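Structure-specific endonuclease subunit SLX1 (Candida glabrata, PDB 4XLG) probably serves as the catalytic subunit of the SLX1-SLX4 endonuclease, nicking branched DNA close to junctions during repair and recombination. Local coordinates at residues P31-N41 with N183-Y194. The protein carries 1 engineered substitution. Numbering follows the deposited sequence.
Sequences PNPVRRLRQHN and NEKNMELVQNLY
P33 lies over one face of the Y194 ring in a CH-pi contact, its CD 3.7 Å from the ring centroid. The amide of N32 meets the same ring obliquely, the two planes 31° apart, with OD1 nearest Y194 CE2. That oxygen also caps helix 33-41: it takes a nearly straight bond from R35 N, which stands above the carbonyl plane, and a weak one from V34 N. R35 CA in turn lies over one face of the R38 guanidinium, offset toward its rim.

Further along, V34 is a knob in the hole formed by M187, V190, Q191 and Y194. Its CG2 reaches Q191 CA at 3.5 Å, while CG1 faces M187 CE and Q191 NE2. Curled back by two successive bends of its chain, M187 brings SD to 3.3 Å from L37 CD2. At the far end a water accepts from both N41 ND2 and N183 ND2, while N41 OD1 takes the backbone N-H of W60.

Strand 60-67 touches P33, N186 and V190. The axes run nearly antiparallel, at 154°. Such packing, apolar in the middle with one knob in its hole, exemplifies how antiparallel helices pair: here it joins helix 176-213 to helix 33-41 against the sheet of the GIY-YIG nuclease domain.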
loop_
_atom_site.group_PDB
_atom_site.type_symbol
_atom_site.label_atom_id
_atom_site.label_comp_id
_atom_site.label_asym_id
_atom_site.label_seq_id
_atom_site.Cartn_x
_atom_site.Cartn_y
_atom_site.Cartn_z
ATOM N N PRO B 31 -7.286 4.520 8.459
ATOM C CA PRO B 31 -7.921 3.247 8.053
ATOM C C PRO B 31 -9.419 3.433 7.715
ATOM O O PRO B 31 -10.045 2.464 7.275
ATOM C CB PRO B 31 -7.770 2.355 9.311
ATOM C CG PRO B 31 -7.899 3.341 10.447
ATOM C CD PRO B 31 -7.113 4.620 9.931
ATOM N N ASN B 32 -9.998 4.617 7.972
ATOM C CA ASN B 32 -11.414 4.845 7.723
ATOM C C ASN B 32 -11.571 6.313 7.309
ATOM O O ASN B 32 -11.709 7.185 8.160
ATOM C CB ASN B 32 -12.280 4.543 8.957
ATOM C CG ASN B 32 -13.770 4.732 8.696
ATOM O OD1 ASN B 32 -14.170 5.438 7.763
ATOM N ND2 ASN B 32 -14.588 4.134 9.537
ATOM N N PRO B 33 -11.594 6.538 6.011
ATOM C CA PRO B 33 -11.621 7.924 5.500
ATOM C C PRO B 33 -12.979 8.588 5.710
ATOM O O PRO B 33 -13.018 9.843 5.726
ATOM C CB PRO B 33 -11.293 7.760 3.996
ATOM C CG PRO B 33 -11.885 6.349 3.651
ATOM C CD PRO B 33 -11.552 5.527 4.933
ATOM N N VAL B 34 -14.069 7.810 5.855
ATOM C CA VAL B 34 -15.370 8.424 6.067
ATOM C C VAL B 34 -15.427 9.048 7.480
ATOM O O VAL B 34 -15.760 10.239 7.661
ATOM C CB VAL B 34 -16.536 7.373 5.902
ATOM C CG1 VAL B 34 -17.865 8.116 6.147
ATOM C CG2 VAL B 34 -16.447 6.778 4.446
ATOM N N ARG B 35 -15.074 8.210 8.486
ATOM C CA ARG B 35 -15.050 8.670 9.858
ATOM C C ARG B 35 -14.046 9.853 10.001
ATOM O O ARG B 35 -14.329 10.880 10.667
ATOM C CB ARG B 35 -14.631 7.517 10.763
ATOM C CG ARG B 35 -14.634 7.910 12.236
ATOM C CD ARG B 35 -14.472 6.618 13.082
ATOM N NE ARG B 35 -14.671 7.069 14.450
ATOM C CZ ARG B 35 -13.674 7.550 15.184
ATOM N NH1 ARG B 35 -13.903 7.999 16.421
ATOM N NH2 ARG B 35 -12.438 7.525 14.672
ATOM N N ARG B 36 -12.913 9.697 9.328
ATOM C CA ARG B 36 -11.862 10.751 9.425
ATOM C C ARG B 36 -12.350 12.057 8.837
ATOM O O ARG B 36 -12.133 13.136 9.408
ATOM C CB ARG B 36 -10.605 10.320 8.708
ATOM C CG ARG B 36 -9.459 11.408 8.702
ATOM C CD ARG B 36 -9.047 11.816 10.122
ATOM N NE ARG B 36 -8.534 10.652 10.853
ATOM C CZ ARG B 36 -7.338 10.124 10.641
ATOM N NH1 ARG B 36 -7.000 9.013 11.308
ATOM N NH2 ARG B 36 -6.444 10.712 9.842
ATOM N N LEU B 37 -12.984 11.989 7.668
ATOM C CA LEU B 37 -13.497 13.227 7.095
ATOM C C LEU B 37 -14.572 13.858 7.988
ATOM O O LEU B 37 -14.596 15.078 8.150
ATOM C CB LEU B 37 -14.010 12.933 5.662
ATOM C CG LEU B 37 -14.451 14.144 4.838
ATOM C CD1 LEU B 37 -13.314 15.197 4.729
ATOM C CD2 LEU B 37 -14.839 13.561 3.435
ATOM N N ARG B 38 -15.451 13.062 8.631
ATOM C CA ARG B 38 -16.370 13.677 9.606
ATOM C C ARG B 38 -15.656 14.377 10.758
ATOM O O ARG B 38 -16.149 15.396 11.250
ATOM C CB ARG B 38 -17.354 12.650 10.289
ATOM C CG ARG B 38 -18.362 11.985 9.388
ATOM C CD ARG B 38 -19.520 11.326 10.286
ATOM N NE ARG B 38 -18.975 10.352 11.246
ATOM C CZ ARG B 38 -18.732 9.089 10.901
ATOM N NH1 ARG B 38 -19.008 8.696 9.656
ATOM N NH2 ARG B 38 -18.228 8.236 11.775
ATOM N N GLN B 39 -14.571 13.768 11.240
ATOM C CA GLN B 39 -13.791 14.371 12.355
ATOM C C GLN B 39 -13.170 15.701 11.878
ATOM O O GLN B 39 -13.175 16.699 12.602
ATOM C CB GLN B 39 -12.702 13.430 12.819
ATOM C CG GLN B 39 -13.298 12.244 13.655
ATOM C CD GLN B 39 -12.200 11.263 14.014
ATOM O OE1 GLN B 39 -11.508 10.739 13.137
ATOM N NE2 GLN B 39 -11.965 11.098 15.300
ATOM N N HIS B 40 -12.641 15.703 10.670
ATOM C CA HIS B 40 -12.060 16.975 10.159
ATOM C C HIS B 40 -13.128 18.049 9.966
ATOM O O HIS B 40 -12.867 19.266 10.161
ATOM C CB HIS B 40 -11.319 16.769 8.803
ATOM C CG HIS B 40 -9.990 16.089 8.935
ATOM N ND1 HIS B 40 -8.977 16.577 9.741
ATOM C CD2 HIS B 40 -9.475 15.017 8.295
ATOM C CE1 HIS B 40 -7.918 15.798 9.629
ATOM N NE2 HIS B 40 -8.178 14.872 8.723
ATOM N N ASN B 41 -14.330 17.654 9.549
ATOM C CA ASN B 41 -15.374 18.618 9.238
ATOM C C ASN B 41 -16.267 18.996 10.377
ATOM O O ASN B 41 -16.959 19.993 10.356
ATOM C CB ASN B 41 -16.220 18.087 8.081
ATOM C CG ASN B 41 -15.459 18.239 6.758
ATOM O OD1 ASN B 41 -14.539 19.070 6.693
ATOM N ND2 ASN B 41 -15.814 17.453 5.744
ATOM N N ASN B 183 -19.908 19.264 0.071
ATOM C CA ASN B 183 -19.512 18.442 1.206
ATOM C C ASN B 183 -20.358 17.135 1.201
ATOM O O ASN B 183 -19.795 16.026 1.340
ATOM C CB ASN B 183 -19.701 19.244 2.480
ATOM C CG ASN B 183 -19.509 18.460 3.761
ATOM O OD1 ASN B 183 -20.180 18.781 4.724
ATOM N ND2 ASN B 183 -18.604 17.476 3.818
ATOM N N GLU B 184 -21.674 17.277 1.013
ATOM C CA GLU B 184 -22.522 16.061 1.073
ATOM C C GLU B 184 -22.212 15.110 -0.075
ATOM O O GLU B 184 -22.182 13.876 0.123
ATOM C CB GLU B 184 -24.013 16.446 1.041
ATOM C CG GLU B 184 -24.358 17.103 2.358
ATOM N N LYS B 185 -22.012 15.653 -1.279
ATOM C CA LYS B 185 -21.733 14.784 -2.431
ATOM C C LYS B 185 -20.376 14.123 -2.288
ATOM O O LYS B 185 -20.228 12.921 -2.577
ATOM C CB LYS B 185 -21.795 15.554 -3.757
ATOM C CG LYS B 185 -23.250 15.810 -4.244
ATOM C CD LYS B 185 -23.255 16.656 -5.515
ATOM C CE LYS B 185 -24.645 16.707 -6.161
ATOM N NZ LYS B 185 -25.707 16.945 -5.150
ATOM N N ASN B 186 -19.392 14.898 -1.837
ATOM C CA ASN B 186 -18.055 14.331 -1.638
ATOM C C ASN B 186 -18.096 13.211 -0.573
ATOM O O ASN B 186 -17.486 12.161 -0.747
ATOM C CB ASN B 186 -17.089 15.441 -1.225
ATOM C CG ASN B 186 -15.671 14.919 -0.873
ATOM O OD1 ASN B 186 -15.228 15.015 0.271
ATOM N ND2 ASN B 186 -14.953 14.430 -1.906
ATOM N N MET B 187 -18.834 13.414 0.508
ATOM C CA MET B 187 -18.933 12.350 1.563
ATOM C C MET B 187 -19.475 11.063 0.948
ATOM O O MET B 187 -19.007 9.971 1.299
ATOM C CB MET B 187 -19.898 12.757 2.713
ATOM C CG MET B 187 -19.248 13.757 3.676
ATOM S SD MET B 187 -17.875 12.954 4.660
ATOM C CE MET B 187 -18.697 11.680 5.546
ATOM N N GLU B 188 -20.457 11.203 0.085
ATOM C CA GLU B 188 -21.110 10.016 -0.503
ATOM C C GLU B 188 -20.052 9.294 -1.384
ATOM O O GLU B 188 -19.979 8.057 -1.404
ATOM C CB GLU B 188 -22.367 10.378 -1.336
ATOM C CG GLU B 188 -23.072 9.106 -1.666
ATOM C CD GLU B 188 -23.553 8.432 -0.362
ATOM O OE1 GLU B 188 -23.302 7.213 -0.122
ATOM O OE2 GLU B 188 -24.142 9.176 0.455
ATOM N N LEU B 189 -19.244 10.066 -2.137
ATOM C CA LEU B 189 -18.201 9.435 -2.980
ATOM C C LEU B 189 -17.163 8.675 -2.139
ATOM O O LEU B 189 -16.682 7.594 -2.534
ATOM C CB LEU B 189 -17.451 10.493 -3.832
ATOM C CG LEU B 189 -18.386 11.222 -4.795
ATOM C CD1 LEU B 189 -17.536 12.347 -5.536
ATOM C CD2 LEU B 189 -18.986 10.321 -5.833
ATOM N N VAL B 190 -16.778 9.273 -1.008
ATOM C CA VAL B 190 -15.757 8.675 -0.137
ATOM C C VAL B 190 -16.384 7.392 0.485
ATOM O O VAL B 190 -15.727 6.325 0.536
ATOM C CB VAL B 190 -15.289 9.642 0.978
ATOM C CG1 VAL B 190 -14.352 8.914 2.017
ATOM C CG2 VAL B 190 -14.511 10.858 0.369
ATOM N N GLN B 191 -17.620 7.511 0.938
ATOM C CA GLN B 191 -18.345 6.313 1.487
ATOM C C GLN B 191 -18.394 5.213 0.456
ATOM O O GLN B 191 -18.118 4.017 0.762
ATOM C CB GLN B 191 -19.773 6.720 1.925
ATOM C CG GLN B 191 -20.553 5.532 2.559
ATOM C CD GLN B 191 -20.007 5.244 3.970
ATOM O OE1 GLN B 191 -19.285 4.235 4.203
ATOM N NE2 GLN B 191 -20.415 6.059 4.909
ATOM N N ASN B 192 -18.767 5.566 -0.774
ATOM C CA ASN B 192 -18.913 4.522 -1.790
ATOM C C ASN B 192 -17.631 3.764 -2.039
ATOM O O ASN B 192 -17.647 2.505 -2.053
ATOM C CB ASN B 192 -19.420 5.120 -3.108
ATOM C CG ASN B 192 -20.880 5.536 -3.015
ATOM O OD1 ASN B 192 -21.578 5.187 -2.044
ATOM N ND2 ASN B 192 -21.342 6.327 -4.003
ATOM N N LEU B 193 -16.515 4.494 -2.192
ATOM C CA LEU B 193 -15.222 3.854 -2.437
ATOM C C LEU B 193 -14.842 2.956 -1.242
ATOM O O LEU B 193 -14.453 1.796 -1.429
ATOM C CB LEU B 193 -14.099 4.889 -2.660
ATOM C CG LEU B 193 -12.686 4.242 -2.771
ATOM C CD1 LEU B 193 -12.538 3.431 -4.080
ATOM C CD2 LEU B 193 -11.579 5.253 -2.649
ATOM N N TYR B 194 -14.984 3.488 -0.027
ATOM C CA TYR B 194 -14.540 2.756 1.162
ATOM C C TYR B 194 -15.385 1.478 1.384
ATOM O O TYR B 194 -14.845 0.375 1.576
ATOM C CB TYR B 194 -14.666 3.654 2.376
ATOM C CG TYR B 194 -14.246 3.067 3.691
ATOM C CD1 TYR B 194 -12.953 2.524 3.852
ATOM C CD2 TYR B 194 -15.068 3.165 4.806
ATOM C CE1 TYR B 194 -12.529 2.041 5.079
ATOM C CE2 TYR B 194 -14.645 2.677 6.058
ATOM C CZ TYR B 194 -13.363 2.136 6.166
ATOM O OH TYR B 194 -12.949 1.734 7.383
HETATM O O HOH W 1 -17.934 15.726 6.215
#